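Local coordinates for L-serine ammonia-lyase (Rhizomucor miehei CAU432, PDB 5C3U), which binds pyridoxal-5'-phosphate and belongs to the family of pyridoxal-phosphate-dependent enzymes, at residues G57-Q62 against N140-P145; V94-V99 against D115-I120; I203-H208 against F256-A261; T230-L235 against E279-A284. All coordinates share one frame; numbering follows the deposited sequence.

Interaction 1: residues G57-Q62 against N140-P145; sequences GAFCYQ and NGIYVP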
loop_
_atom_site.group_PDB
_atom_site.type_symbol
_atom_site.label_atom_id
_atom_site.label_comp_id
_atom_site.label_asym_id
_atom_site.label_seq_id
_atom_site.Cartn_x
_atom_site.Cartn_y
_atom_site.Cartn_z
ATOM N N GLY A 57 0.392 1.978 12.057
ATOM C CA GLY A 57 0.763 1.472 13.388
ATOM C C GLY A 57 1.802 2.340 14.073
ATOM O O GLY A 57 1.653 2.678 15.242
ATOM N N ALA A 58 2.841 2.734 13.329
ATOM C CA ALA A 58 3.905 3.555 13.884
ATOM C C ALA A 58 3.409 4.944 14.273
ATOM O O ALA A 58 3.799 5.475 15.326
ATOM C CB ALA A 58 5.037 3.681 12.878
ATOM N N PHE A 59 2.600 5.552 13.393
ATOM C CA PHE A 59 2.029 6.872 13.638
ATOM C C PHE A 59 1.144 6.833 14.890
ATOM O O PHE A 59 1.294 7.683 15.798
ATOM C CB PHE A 59 1.228 7.326 12.418
ATOM C CG PHE A 59 0.594 8.684 12.570
ATOM C CD1 PHE A 59 1.215 9.820 12.058
ATOM C CD2 PHE A 59 -0.632 8.820 13.194
ATOM C CE1 PHE A 59 0.604 11.076 12.186
ATOM C CE2 PHE A 59 -1.240 10.067 13.341
ATOM C CZ PHE A 59 -0.610 11.193 12.827
ATOM N N CYS A 60 0.239 5.858 14.934
ATOM C CA CYS A 60 -0.712 5.767 16.050
ATOM C C CYS A 60 -0.043 5.502 17.397
ATOM O O CYS A 60 -0.393 6.138 18.418
ATOM C CB CYS A 60 -1.779 4.733 15.769
ATOM S SG CYS A 60 -2.913 5.251 14.468
ATOM N N TYR A 61 0.929 4.583 17.389
ATOM C CA TYR A 61 1.712 4.236 18.581
ATOM C C TYR A 61 2.420 5.463 19.146
ATOM O O TYR A 61 2.310 5.756 20.337
ATOM C CB TYR A 61 2.712 3.108 18.268
ATOM C CG TYR A 61 3.351 2.516 19.512
ATOM C CD1 TYR A 61 4.549 3.026 20.021
ATOM C CD2 TYR A 61 2.712 1.503 20.217
ATOM C CE1 TYR A 61 5.102 2.511 21.187
ATOM C CE2 TYR A 61 3.261 0.970 21.372
ATOM C CZ TYR A 61 4.453 1.471 21.851
ATOM O OH TYR A 61 4.985 0.912 22.996
ATOM N N GLN A 62 3.121 6.200 18.280
ATOM C CA GLN A 62 3.814 7.404 18.669
ATOM C C GLN A 62 2.866 8.504 19.146
ATOM O O GLN A 62 3.181 9.225 20.115
ATOM C CB GLN A 62 4.729 7.904 17.535
ATOM C CG GLN A 62 5.683 9.025 17.960
ATOM C CD GLN A 62 6.474 8.691 19.222
ATOM O OE1 GLN A 62 7.168 7.684 19.287
ATOM N NE2 GLN A 62 6.379 9.548 20.224
ATOM N N ASN A 140 -8.449 17.897 20.894
ATOM C CA ASN A 140 -7.566 16.778 21.252
ATOM C C ASN A 140 -7.685 15.636 20.239
ATOM O O ASN A 140 -7.425 14.463 20.550
ATOM C CB ASN A 140 -7.858 16.283 22.674
ATOM C CG ASN A 140 -6.626 15.697 23.365
ATOM O OD1 ASN A 140 -5.491 16.070 23.072
ATOM N ND2 ASN A 140 -6.852 14.780 24.297
ATOM N N GLY A 141 -8.109 15.981 19.029
ATOM C CA GLY A 141 -8.200 14.992 17.961
ATOM C C GLY A 141 -6.948 15.030 17.121
ATOM O O GLY A 141 -6.289 16.059 17.024
ATOM N N ILE A 142 -6.609 13.906 16.498
ATOM C CA ILE A 142 -5.440 13.856 15.642
ATOM C C ILE A 142 -5.865 13.177 14.345
ATOM O O ILE A 142 -6.366 12.052 14.374
ATOM C CB ILE A 142 -4.255 13.106 16.312
ATOM C CG1 ILE A 142 -3.144 12.801 15.328
ATOM C CG2 ILE A 142 -4.716 11.821 16.949
ATOM C CD1 ILE A 142 -2.373 14.029 14.892
ATOM N N TYR A 143 -5.696 13.892 13.237
ATOM C CA TYR A 143 -5.979 13.325 11.928
ATOM C C TYR A 143 -4.857 12.366 11.512
ATOM O O TYR A 143 -3.672 12.672 11.659
ATOM C CB TYR A 143 -6.200 14.392 10.836
ATOM C CG TYR A 143 -6.830 13.730 9.650
ATOM C CD1 TYR A 143 -8.194 13.424 9.668
ATOM C CD2 TYR A 143 -6.049 13.258 8.581
ATOM C CE1 TYR A 143 -8.794 12.750 8.629
ATOM C CE2 TYR A 143 -6.649 12.577 7.514
ATOM C CZ TYR A 143 -8.020 12.316 7.566
ATOM O OH TYR A 143 -8.657 11.623 6.554
ATOM N N VAL A 144 -5.245 11.195 11.003
ATOM C CA VAL A 144 -4.273 10.188 10.569
ATOM C C VAL A 144 -4.214 10.164 9.051
ATOM O O VAL A 144 -5.160 9.720 8.391
ATOM C CB VAL A 144 -4.620 8.777 11.088
ATOM C CG1 VAL A 144 -3.511 7.793 10.705
ATOM C CG2 VAL A 144 -4.778 8.795 12.596
ATOM N N PRO A 145 -3.124 10.691 8.475
ATOM C CA PRO A 145 -3.077 10.663 7.018
ATOM C C PRO A 145 -2.738 9.249 6.513
ATOM O O PRO A 145 -2.328 8.409 7.300
ATOM C CB PRO A 145 -1.956 11.652 6.687
ATOM C CG PRO A 145 -1.094 11.702 7.905
ATOM C CD PRO A 145 -1.854 11.118 9.086
#

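Interaction 2: residues V94-V99 against D115-I120; sequences VEAIIV and DGSHLI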
loop_
_atom_site.group_PDB
_atom_site.type_symbol
_atom_site.label_atom_id
_atom_site.label_comp_id
_atom_site.label_asym_id
_atom_site.label_seq_id
_atom_site.Cartn_x
_atom_site.Cartn_y
_atom_site.Cartn_z
ATOM N N VAL A 94 -7.937 3.881 22.700
ATOM C CA VAL A 94 -8.162 5.270 22.322
ATOM C C VAL A 94 -9.429 5.352 21.480
ATOM O O VAL A 94 -9.764 4.396 20.775
ATOM C CB VAL A 94 -6.916 5.821 21.575
ATOM C CG1 VAL A 94 -7.287 6.796 20.489
ATOM C CG2 VAL A 94 -5.936 6.428 22.569
ATOM N N GLU A 95 -10.145 6.467 21.580
ATOM C CA GLU A 95 -11.294 6.747 20.703
ATOM C C GLU A 95 -10.911 6.930 19.229
ATOM O O GLU A 95 -9.910 7.575 18.909
ATOM C CB GLU A 95 -11.989 8.020 21.191
ATOM C CG GLU A 95 -13.480 8.100 20.941
ATOM C CD GLU A 95 -14.210 8.725 22.122
ATOM O OE1 GLU A 95 -13.798 9.814 22.582
ATOM O OE2 GLU A 95 -15.185 8.112 22.608
ATOM N N ALA A 96 -11.717 6.386 18.326
ATOM C CA ALA A 96 -11.485 6.631 16.890
ATOM C C ALA A 96 -12.786 7.084 16.237
ATOM O O ALA A 96 -13.877 6.551 16.532
ATOM C CB ALA A 96 -10.935 5.391 16.196
ATOM N N ILE A 97 -12.669 8.111 15.407
ATOM C CA ILE A 97 -13.775 8.622 14.615
ATOM C C ILE A 97 -13.405 8.331 13.154
ATOM O O ILE A 97 -12.421 8.878 12.627
ATOM C CB ILE A 97 -13.977 10.155 14.829
ATOM C CG1 ILE A 97 -14.304 10.460 16.299
ATOM C CG2 ILE A 97 -15.040 10.704 13.879
ATOM C CD1 ILE A 97 -13.753 11.790 16.778
ATOM N N ILE A 98 -14.210 7.504 12.503
ATOM C CA ILE A 98 -13.871 7.017 11.179
ATOM C C ILE A 98 -14.951 7.411 10.163
ATOM O O ILE A 98 -16.122 7.152 10.398
ATOM C CB ILE A 98 -13.689 5.475 11.190
ATOM C CG1 ILE A 98 -12.526 5.065 12.108
ATOM C CG2 ILE A 98 -13.516 4.943 9.770
ATOM C CD1 ILE A 98 -11.183 5.698 11.775
ATOM N N VAL A 99 -14.556 8.044 9.059
ATOM C CA VAL A 99 -15.514 8.350 7.981
ATOM C C VAL A 99 -15.231 7.473 6.749
ATOM O O VAL A 99 -14.075 7.369 6.275
ATOM C CB VAL A 99 -15.467 9.853 7.583
ATOM C CG1 VAL A 99 -16.525 10.187 6.530
ATOM C CG2 VAL A 99 -15.669 10.725 8.816
ATOM N N ASP A 115 -14.639 -2.998 16.211
ATOM C CA ASP A 115 -13.489 -2.441 16.910
ATOM C C ASP A 115 -13.915 -1.427 17.971
ATOM O O ASP A 115 -13.129 -1.066 18.842
ATOM C CB ASP A 115 -12.568 -1.716 15.906
ATOM C CG ASP A 115 -11.688 -2.665 15.102
ATOM O OD1 ASP A 115 -11.448 -3.799 15.561
ATOM O OD2 ASP A 115 -11.205 -2.263 14.010
ATOM N N GLY A 116 -15.149 -0.952 17.872
ATOM C CA GLY A 116 -15.666 0.067 18.784
ATOM C C GLY A 116 -15.457 1.502 18.313
ATOM O O GLY A 116 -15.672 2.456 19.083
ATOM N N SER A 117 -15.041 1.668 17.055
ATOM C CA SER A 117 -14.898 3.000 16.477
ATOM C C SER A 117 -16.256 3.635 16.239
ATOM O O SER A 117 -17.254 2.935 16.085
ATOM C CB SER A 117 -14.175 2.940 15.135
ATOM O OG SER A 117 -12.914 2.333 15.256
ATOM N N HIS A 118 -16.282 4.957 16.192
ATOM C CA HIS A 118 -17.469 5.685 15.753
ATOM C C HIS A 118 -17.447 5.877 14.270
ATOM O O HIS A 118 -16.596 6.587 13.731
ATOM C CB HIS A 118 -17.607 6.980 16.539
ATOM C CG HIS A 118 -17.617 6.746 18.027
ATOM N ND1 HIS A 118 -16.532 6.941 18.801
ATOM C CD2 HIS A 118 -18.614 6.241 18.866
ATOM C CE1 HIS A 118 -16.825 6.611 20.080
ATOM N NE2 HIS A 118 -18.100 6.184 20.117
ATOM N N LEU A 119 -18.386 5.217 13.595
ATOM C CA LEU A 119 -18.409 5.195 12.144
ATOM C C LEU A 119 -19.413 6.186 11.580
ATOM O O LEU A 119 -20.571 6.201 11.978
ATOM C CB LEU A 119 -18.728 3.780 11.648
ATOM C CG LEU A 119 -18.813 3.553 10.137
ATOM C CD1 LEU A 119 -17.470 3.871 9.482
ATOM C CD2 LEU A 119 -19.231 2.117 9.874
ATOM N N ILE A 120 -18.953 7.018 10.648
ATOM C CA ILE A 120 -19.805 7.952 9.921
ATOM C C ILE A 120 -19.753 7.617 8.431
ATOM O O ILE A 120 -18.669 7.414 7.877
ATOM C CB ILE A 120 -19.323 9.402 10.165
ATOM C CG1 ILE A 120 -19.475 9.737 11.654
ATOM C CG2 ILE A 120 -20.062 10.403 9.276
ATOM C CD1 ILE A 120 -18.590 10.840 12.162
HETATM O O HOH W 1 -13.725 4.626 19.520
#

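Interaction 3: residues I203-H208 against F256-A261; sequences IAVETH and FAVSDA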
loop_
_atom_site.group_PDB
_atom_site.type_symbol
_atom_site.label_atom_id
_atom_site.label_comp_id
_atom_site.label_asym_id
_atom_site.label_seq_id
_atom_site.Cartn_x
_atom_site.Cartn_y
_atom_site.Cartn_z
ATOM N N ILE A 203 10.765 -0.620 -8.435
ATOM C CA ILE A 203 9.843 -0.367 -9.500
ATOM C C ILE A 203 8.568 0.120 -8.833
ATOM O O ILE A 203 7.916 -0.624 -8.074
ATOM C CB ILE A 203 9.662 -1.612 -10.392
ATOM C CG1 ILE A 203 11.029 -1.963 -10.975
ATOM C CG2 ILE A 203 8.665 -1.331 -11.512
ATOM C CD1 ILE A 203 11.228 -3.431 -11.220
ATOM N N ALA A 204 8.245 1.382 -9.105
ATOM C CA ALA A 204 7.128 2.076 -8.467
ATOM C C ALA A 204 5.929 1.970 -9.391
ATOM O O ALA A 204 5.882 2.641 -10.406
ATOM C CB ALA A 204 7.481 3.542 -8.218
ATOM N N VAL A 205 4.929 1.162 -9.021
ATOM C CA VAL A 205 3.840 0.858 -9.946
ATOM C C VAL A 205 2.541 1.593 -9.593
ATOM O O VAL A 205 2.140 1.631 -8.444
ATOM C CB VAL A 205 3.602 -0.672 -10.083
ATOM C CG1 VAL A 205 3.409 -1.325 -8.720
ATOM C CG2 VAL A 205 2.407 -0.954 -10.989
ATOM N N GLU A 206 1.896 2.156 -10.607
ATOM C CA GLU A 206 0.610 2.833 -10.488
ATOM C C GLU A 206 -0.271 2.294 -11.615
ATOM O O GLU A 206 0.197 1.523 -12.458
ATOM C CB GLU A 206 0.799 4.362 -10.676
ATOM C CG GLU A 206 1.442 5.088 -9.492
ATOM C CD GLU A 206 1.719 6.566 -9.771
ATOM O OE1 GLU A 206 2.429 6.869 -10.765
ATOM O OE2 GLU A 206 1.228 7.427 -8.995
ATOM N N THR A 207 -1.540 2.675 -11.621
ATOM C CA THR A 207 -2.400 2.383 -12.768
ATOM C C THR A 207 -2.558 3.660 -13.558
ATOM O O THR A 207 -2.424 4.743 -12.993
ATOM C CB THR A 207 -3.808 1.874 -12.380
ATOM O OG1 THR A 207 -4.509 2.892 -11.655
ATOM C CG2 THR A 207 -3.726 0.560 -11.577
ATOM N N HIS A 208 -2.884 3.539 -14.848
ATOM C CA HIS A 208 -2.979 4.719 -15.715
ATOM C C HIS A 208 -3.997 5.711 -15.218
ATOM O O HIS A 208 -3.832 6.913 -15.399
ATOM C CB HIS A 208 -3.308 4.312 -17.148
ATOM C CG HIS A 208 -2.250 3.454 -17.788
ATOM N ND1 HIS A 208 -2.524 2.270 -18.360
ATOM C CD2 HIS A 208 -0.886 3.661 -17.948
ATOM C CE1 HIS A 208 -1.385 1.727 -18.838
ATOM N NE2 HIS A 208 -0.384 2.575 -18.579
ATOM N N PHE A 256 6.394 3.035 -13.220
ATOM C CA PHE A 256 5.750 2.259 -14.257
ATOM C C PHE A 256 4.239 2.268 -14.038
ATOM O O PHE A 256 3.768 2.305 -12.905
ATOM C CB PHE A 256 6.302 0.833 -14.257
ATOM C CG PHE A 256 6.072 0.095 -15.543
ATOM C CD1 PHE A 256 6.911 0.303 -16.643
ATOM C CD2 PHE A 256 5.023 -0.802 -15.662
ATOM C CE1 PHE A 256 6.700 -0.377 -17.837
ATOM C CE2 PHE A 256 4.805 -1.486 -16.850
ATOM C CZ PHE A 256 5.638 -1.271 -17.940
ATOM N N ALA A 257 3.476 2.278 -15.119
ATOM C CA ALA A 257 2.023 2.281 -14.989
ATOM C C ALA A 257 1.425 1.125 -15.761
ATOM O O ALA A 257 1.859 0.840 -16.866
ATOM C CB ALA A 257 1.441 3.599 -15.478
ATOM N N VAL A 258 0.455 0.443 -15.146
ATOM C CA VAL A 258 -0.296 -0.644 -15.773
ATOM C C VAL A 258 -1.792 -0.282 -15.884
ATOM O O VAL A 258 -2.269 0.645 -15.222
ATOM C CB VAL A 258 -0.133 -1.974 -14.992
ATOM C CG1 VAL A 258 1.336 -2.339 -14.795
ATOM C CG2 VAL A 258 -0.869 -1.923 -13.650
ATOM N N SER A 259 -2.542 -0.998 -16.720
ATOM C CA SER A 259 -3.966 -0.713 -16.880
ATOM C C SER A 259 -4.780 -1.395 -15.770
ATOM O O SER A 259 -4.294 -2.311 -15.113
ATOM C CB SER A 259 -4.466 -1.247 -18.217
ATOM O OG SER A 259 -4.299 -2.661 -18.259
ATOM N N ASP A 260 -6.017 -0.952 -15.611
ATOM C CA ASP A 260 -6.960 -1.625 -14.691
ATOM C C ASP A 260 -7.150 -3.083 -15.082
ATOM O O ASP A 260 -7.270 -3.946 -14.202
ATOM C CB ASP A 260 -8.282 -0.871 -14.646
ATOM C CG ASP A 260 -8.267 0.279 -13.637
ATOM O OD1 ASP A 260 -7.195 0.588 -13.063
ATOM O OD2 ASP A 260 -9.342 0.883 -13.404
ATOM N N ALA A 261 -7.174 -3.371 -16.387
ATOM C CA ALA A 261 -7.336 -4.746 -16.860
ATOM C C ALA A 261 -6.165 -5.632 -16.428
ATOM O O ALA A 261 -6.374 -6.772 -16.021
ATOM C CB ALA A 261 -7.549 -4.811 -18.373
HETATM O O HOH W 2 2.770 1.780 -19.191
#

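Interaction 4: residues T230-L235 against E279-A284; sequences TIATSL and EASAGA. With PLP (pyridoxal-5'-phosphate), chain B.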
loop_
_atom_site.group_PDB
_atom_site.type_symbol
_atom_site.label_atom_id
_atom_site.label_comp_id
_atom_site.label_asym_id
_atom_site.label_seq_id
_atom_site.Cartn_x
_atom_site.Cartn_y
_atom_site.Cartn_z
ATOM N N THR A 230 -10.023 4.502 -10.526
ATOM C CA THR A 230 -9.334 3.294 -10.958
ATOM C C THR A 230 -9.847 2.235 -9.993
ATOM O O THR A 230 -10.235 2.569 -8.875
ATOM C CB THR A 230 -7.777 3.420 -10.933
ATOM O OG1 THR A 230 -7.152 2.131 -10.929
ATOM C CG2 THR A 230 -7.267 4.163 -9.690
ATOM N N ILE A 231 -9.876 0.981 -10.436
ATOM C CA ILE A 231 -10.205 -0.134 -9.539
ATOM C C ILE A 231 -9.199 -0.243 -8.380
ATOM O O ILE A 231 -9.507 -0.825 -7.328
ATOM C CB ILE A 231 -10.378 -1.487 -10.305
ATOM C CG1 ILE A 231 -9.060 -2.004 -10.872
ATOM C CG2 ILE A 231 -11.437 -1.366 -11.401
ATOM C CD1 ILE A 231 -9.174 -3.393 -11.481
ATOM N N ALA A 232 -8.012 0.332 -8.552
ATOM C CA ALA A 232 -6.987 0.265 -7.521
ATOM C C ALA A 232 -7.223 1.417 -6.530
ATOM O O ALA A 232 -6.545 2.433 -6.545
ATOM C CB ALA A 232 -5.587 0.313 -8.130
ATOM N N THR A 233 -8.195 1.222 -5.644
ATOM C CA THR A 233 -8.695 2.316 -4.804
ATOM C C THR A 233 -7.605 2.936 -3.940
ATOM O O THR A 233 -7.586 4.164 -3.780
ATOM C CB THR A 233 -9.798 1.783 -3.855
ATOM O OG1 THR A 233 -10.779 1.091 -4.635
ATOM C CG2 THR A 233 -10.452 2.928 -3.051
ATOM N N SER A 234 -6.693 2.112 -3.405
ATOM C CA SER A 234 -5.690 2.620 -2.478
ATOM C C SER A 234 -4.569 3.367 -3.187
ATOM O O SER A 234 -3.750 3.997 -2.538
ATOM C CB SER A 234 -5.128 1.532 -1.578
ATOM O OG SER A 234 -6.189 0.984 -0.818
ATOM N N LEU A 235 -4.571 3.314 -4.506
ATOM C CA LEU A 235 -3.549 4.024 -5.301
ATOM C C LEU A 235 -4.023 5.370 -5.810
ATOM O O LEU A 235 -3.232 6.121 -6.407
ATOM C CB LEU A 235 -3.039 3.147 -6.469
ATOM C CG LEU A 235 -2.450 1.764 -6.118
ATOM C CD1 LEU A 235 -1.735 1.113 -7.300
ATOM C CD2 LEU A 235 -1.543 1.767 -4.869
ATOM N N GLU A 279 -6.333 -6.695 -3.091
ATOM C CA GLU A 279 -6.890 -5.542 -3.804
ATOM C C GLU A 279 -6.186 -5.352 -5.128
ATOM O O GLU A 279 -5.037 -5.762 -5.274
ATOM C CB GLU A 279 -6.628 -4.284 -2.996
ATOM C CG GLU A 279 -7.772 -3.855 -2.133
ATOM C CD GLU A 279 -7.476 -2.566 -1.387
ATOM O OE1 GLU A 279 -6.889 -1.601 -1.957
ATOM O OE2 GLU A 279 -7.863 -2.523 -0.219
ATOM N N ALA A 280 -6.865 -4.700 -6.071
ATOM C CA ALA A 280 -6.235 -4.325 -7.340
ATOM C C ALA A 280 -4.991 -3.463 -7.171
ATOM O O ALA A 280 -4.120 -3.475 -8.058
ATOM C CB ALA A 280 -7.246 -3.632 -8.250
ATOM N N SER A 281 -4.899 -2.714 -6.051
ATOM C CA SER A 281 -3.661 -2.019 -5.690
ATOM C C SER A 281 -2.436 -2.962 -5.665
ATOM O O SER A 281 -1.401 -2.701 -6.294
ATOM C CB SER A 281 -3.837 -1.298 -4.343
ATOM O OG SER A 281 -5.046 -0.525 -4.376
ATOM N N ALA A 282 -2.568 -4.086 -4.966
ATOM C CA ALA A 282 -1.500 -5.089 -4.917
ATOM C C ALA A 282 -1.420 -5.792 -6.250
ATOM O O ALA A 282 -0.334 -6.187 -6.704
ATOM C CB ALA A 282 -1.812 -6.105 -3.813
ATOM N N GLY A 283 -2.573 -5.951 -6.892
ATOM C CA GLY A 283 -2.651 -6.582 -8.194
ATOM C C GLY A 283 -1.788 -5.821 -9.208
ATOM O O GLY A 283 -1.187 -6.435 -10.078
ATOM N N ALA A 284 -1.732 -4.496 -9.089
ATOM C CA ALA A 284 -0.872 -3.693 -9.986
ATOM C C ALA A 284 0.595 -4.151 -9.934
ATOM O O ALA A 284 1.235 -4.283 -10.975
ATOM C CB ALA A 284 -0.992 -2.206 -9.688
HETATM N N1 PLP B . -1.533 -1.052 -1.608
HETATM C C2 PLP B . -2.430 -1.086 -0.607
HETATM C C2A PLP B . -3.412 -2.223 -0.453
HETATM C C3 PLP B . -2.464 0.019 0.353
HETATM O O3 PLP B . -3.364 0.011 1.386
HETATM C C4 PLP B . -1.472 1.100 0.169
HETATM C C4A PLP B . -1.438 2.219 1.123
HETATM C C5 PLP B . -0.527 1.036 -0.976
HETATM C C6 PLP B . -0.617 -0.079 -1.816
HETATM C C5A PLP B . 0.519 2.122 -1.237
HETATM O O4P PLP B . 0.089 3.325 -0.613
HETATM P P PLP B . 0.913 4.709 -0.435
HETATM O O1P PLP B . 1.720 4.612 0.812
HETATM O O2P PLP B . 1.734 4.969 -1.711
HETATM O O3P PLP B . -0.246 5.637 -0.338
#

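Interaction 1: residues G57-Q62 against N140-P145
The Phe59 ring carries Pro145 on one face and Ile142 at its edge. Pro145 CD stands over the face in a CH-pi contact, 4.2 Å from the ring centroid and 24° off the ring normal. It is offset toward the rim, on the CE1 and CZ side. The Ile142 and Phe59 side chains come from opposite directions. Ile142 meets the edge near the ring plane, with its CG1 3.9 Å from Phe59 CE2. Its CD1 reaches Phe59 CZ as well. Val144 slides past the ring obliquely. Its CG2 lies 3.8 Å from Phe59 CE2, and its CG1 lies 3.9 Å from Phe59 CD2. The ring thus touches both methyl branches of one valine. The carbonyl O of Tyr143 also comes obliquely, 3.6 Å from Phe59 CZ.

Phe59 CG is anti to the backbone N (chi1 180°), which extends the ring from the helix toward residues 142-145. Cys60 adds a lighter touch, SG to Val144 CG2 at 4.4 Å. No hydrogen bond joins the two segments; apolar contact dominates.

An edge-to-face contact with His149 adds to the packing of Phe59. Tyr143 points the other way, packs on helix 126-134, and hydrogen-bonds through its OH to Ser77 and Gly76. Strand 141-143 is an outermost strand of the four-stranded parallel sheet and pairs with strand 72-75. Helix 52-67 packs through Phe59 against the end of strand 141-143 and the residues that follow it, while Cys60 and Val144 both touch Phe73 of strand 72-75 and residues of helix 79-92.

Interaction 2: residues V94-V99 against D115-I120
Ile98 and His118 join the two strands through three backbone hydrogen bonds. His118 N donates to Ala96 O at 2.9 Å. Ile98 N donates to His118 O at 2.8 Å, and this bond is almost straight at 177°. Ile120 N donates to Ile98 O at 2.8 Å. Both the N-H and the C=O of Ile98 are therefore bonded to strand 118-120. CA-H...O contacts fill in between, the shortest from Val99 CA to Ile120 O at 3.3 Å.

Ile97, Val99, His118 and Ile120 share one face of the sheet. Ile97 and Ile120 lie side by side and point the same way, with Ile97 CG2 3.9 Å from Ile120 CD1. Ile98 and Leu119 occupy the other face, where Ile98 CG2 meets Leu119 CD1. His118 CG is anti to its carbonyl carbon (chi1 -55°), which brings the ring to Glu95 at the exposed end. There Glu95 OE2 comes to the ring edge, 3.4 Å from His118 CE1. The carboxylate and ring planes are 58° apart.

A water bridges the segments just before the direct pairing begins. It accepts from Ala96 N and donates to Gly116 O. Gly116 ends helix 106-114 in a Schellman motif, with a positive phi. Ser117 packs its CB on Ile98 CG1, while its OG is hydrogen-bonded to Ser86. Asp115 OD1 forms a salt bridge with Arg90, and its OD2 a hydrogen bond with Ser86. Ser86 and Arg90 both lie on helix 79-92.

Strand 95-100, helix 106-114 and strand 118-121 form a beta-alpha-beta unit. Strand 118-121 is one of the two outermost strands of the four-stranded parallel sheet.

Interaction 3: residues I203-H208 against F256-A261
Strands 203-207 and 256-258 run parallel, with Val205, Glu206 and Thr207 beside Phe256, Ala257 and Val258. They end one side of the mixed six-stranded sheet, where 253-258 is the outermost strand. Phe256 N donates to Ala204 O at 2.9 Å, and Glu206 N donates to Phe256 O at 3.0 Å. Val258 N then donates to Glu206 O at 2.9 Å. Past the strand end, His208 N still reaches Val258 O at 3.0 Å, but this bond is bent to 140°.

Ser259 is the N-cap of helix 260-274, and its OG accepts from Met262 N. Asp260 OD1 comes 3.7 Å from Thr207 CB. Both side chains are tied to the same outside group, the hydroxyl of Thr230. Glu206, on the face with Ala257, binds Phe213 N and Gln214 N through its carboxylate.

With CG anti to the carbonyl carbon (chi1 -63°), His208 folds its ring over the neighbouring strand. Val258 O lies over one face, 3.5 Å above the plane and toward the rim. His208 CD2 meets Ala257 CB at 3.4 Å. Water 2 lies at the ring edge, in its plane; it bonds only weakly to His208 NE2 and donates to Ala257 O at 2.7 Å.

Interaction 4: residues T230-L235 against E279-A284
Ser234, Glu279 and Ser281 form the tight part of this contact. Ser234 OG donates to Glu279 OE1 at 2.9 Å, on the syn lone pair. Ser281 OG donates to the same oxygen at 3.2 Å, on the anti lone pair. Two hydroxyls thus hold one carboxylate oxygen. Ser281 OG in turn accepts from Ser234 N at 3.3 Å, in a bond bent to 136°. Ser281 OG is anti to its carbonyl carbon (chi1 -50°), a setting that brings it to residue 234. The other oxygen, Glu279 OE2, is bound by Asn80 ND2 and Asp316 N, so the carboxylate is fixed from both ends.

Ser234, Leu235, Glu279 and Ser281 belong to the pyridoxal-5'-phosphate (PLP) pocket. Glu279 is also the N-cap residue of helix 280-290. Ser281 CB lies 3.6 Å from PLP N1, and Ser234 CB lies 3.6 Å from PLP C3. Leu235 CD2 approaches PLP C6 at 3.7 Å, while its CG packs on Ser281 CB.

Away from PLP the contact is apolar. It is loose where Leu235 CD1 only brushes Ala284 CB, at 4.2 Å. On the partly exposed side, Ile231 lays CG1 and CD1 on Ala280 CB, and Tyr325 and Tyr329 of helix 319-329 touch it from outside. In the same loop, Thr230 OG1 accepts from Ala232 N in an ST turn.

In the fold
Interactions 1 and 2 belong to the four-stranded sheet and hold its two opposite outer strands. Interaction 2 is nested in the loop that interaction 1 closes. Interaction 1 is helix-on-strand and apolar. Interactions 2 and 3 are parallel strand pairs held by backbone bonds, each with an exposed histidine at its rim. Interaction 3 lies at the edge of the other, six-stranded sheet. It touches interaction 4 through Thr230, whose OG1 is 2.6 Å from Asp260 OD1. Interaction 4 is the most buried and the most polar in its side chains, and it alone reaches PLP. Two sheets around one pyridoxal-5'-phosphate are consistent with the fold type II family.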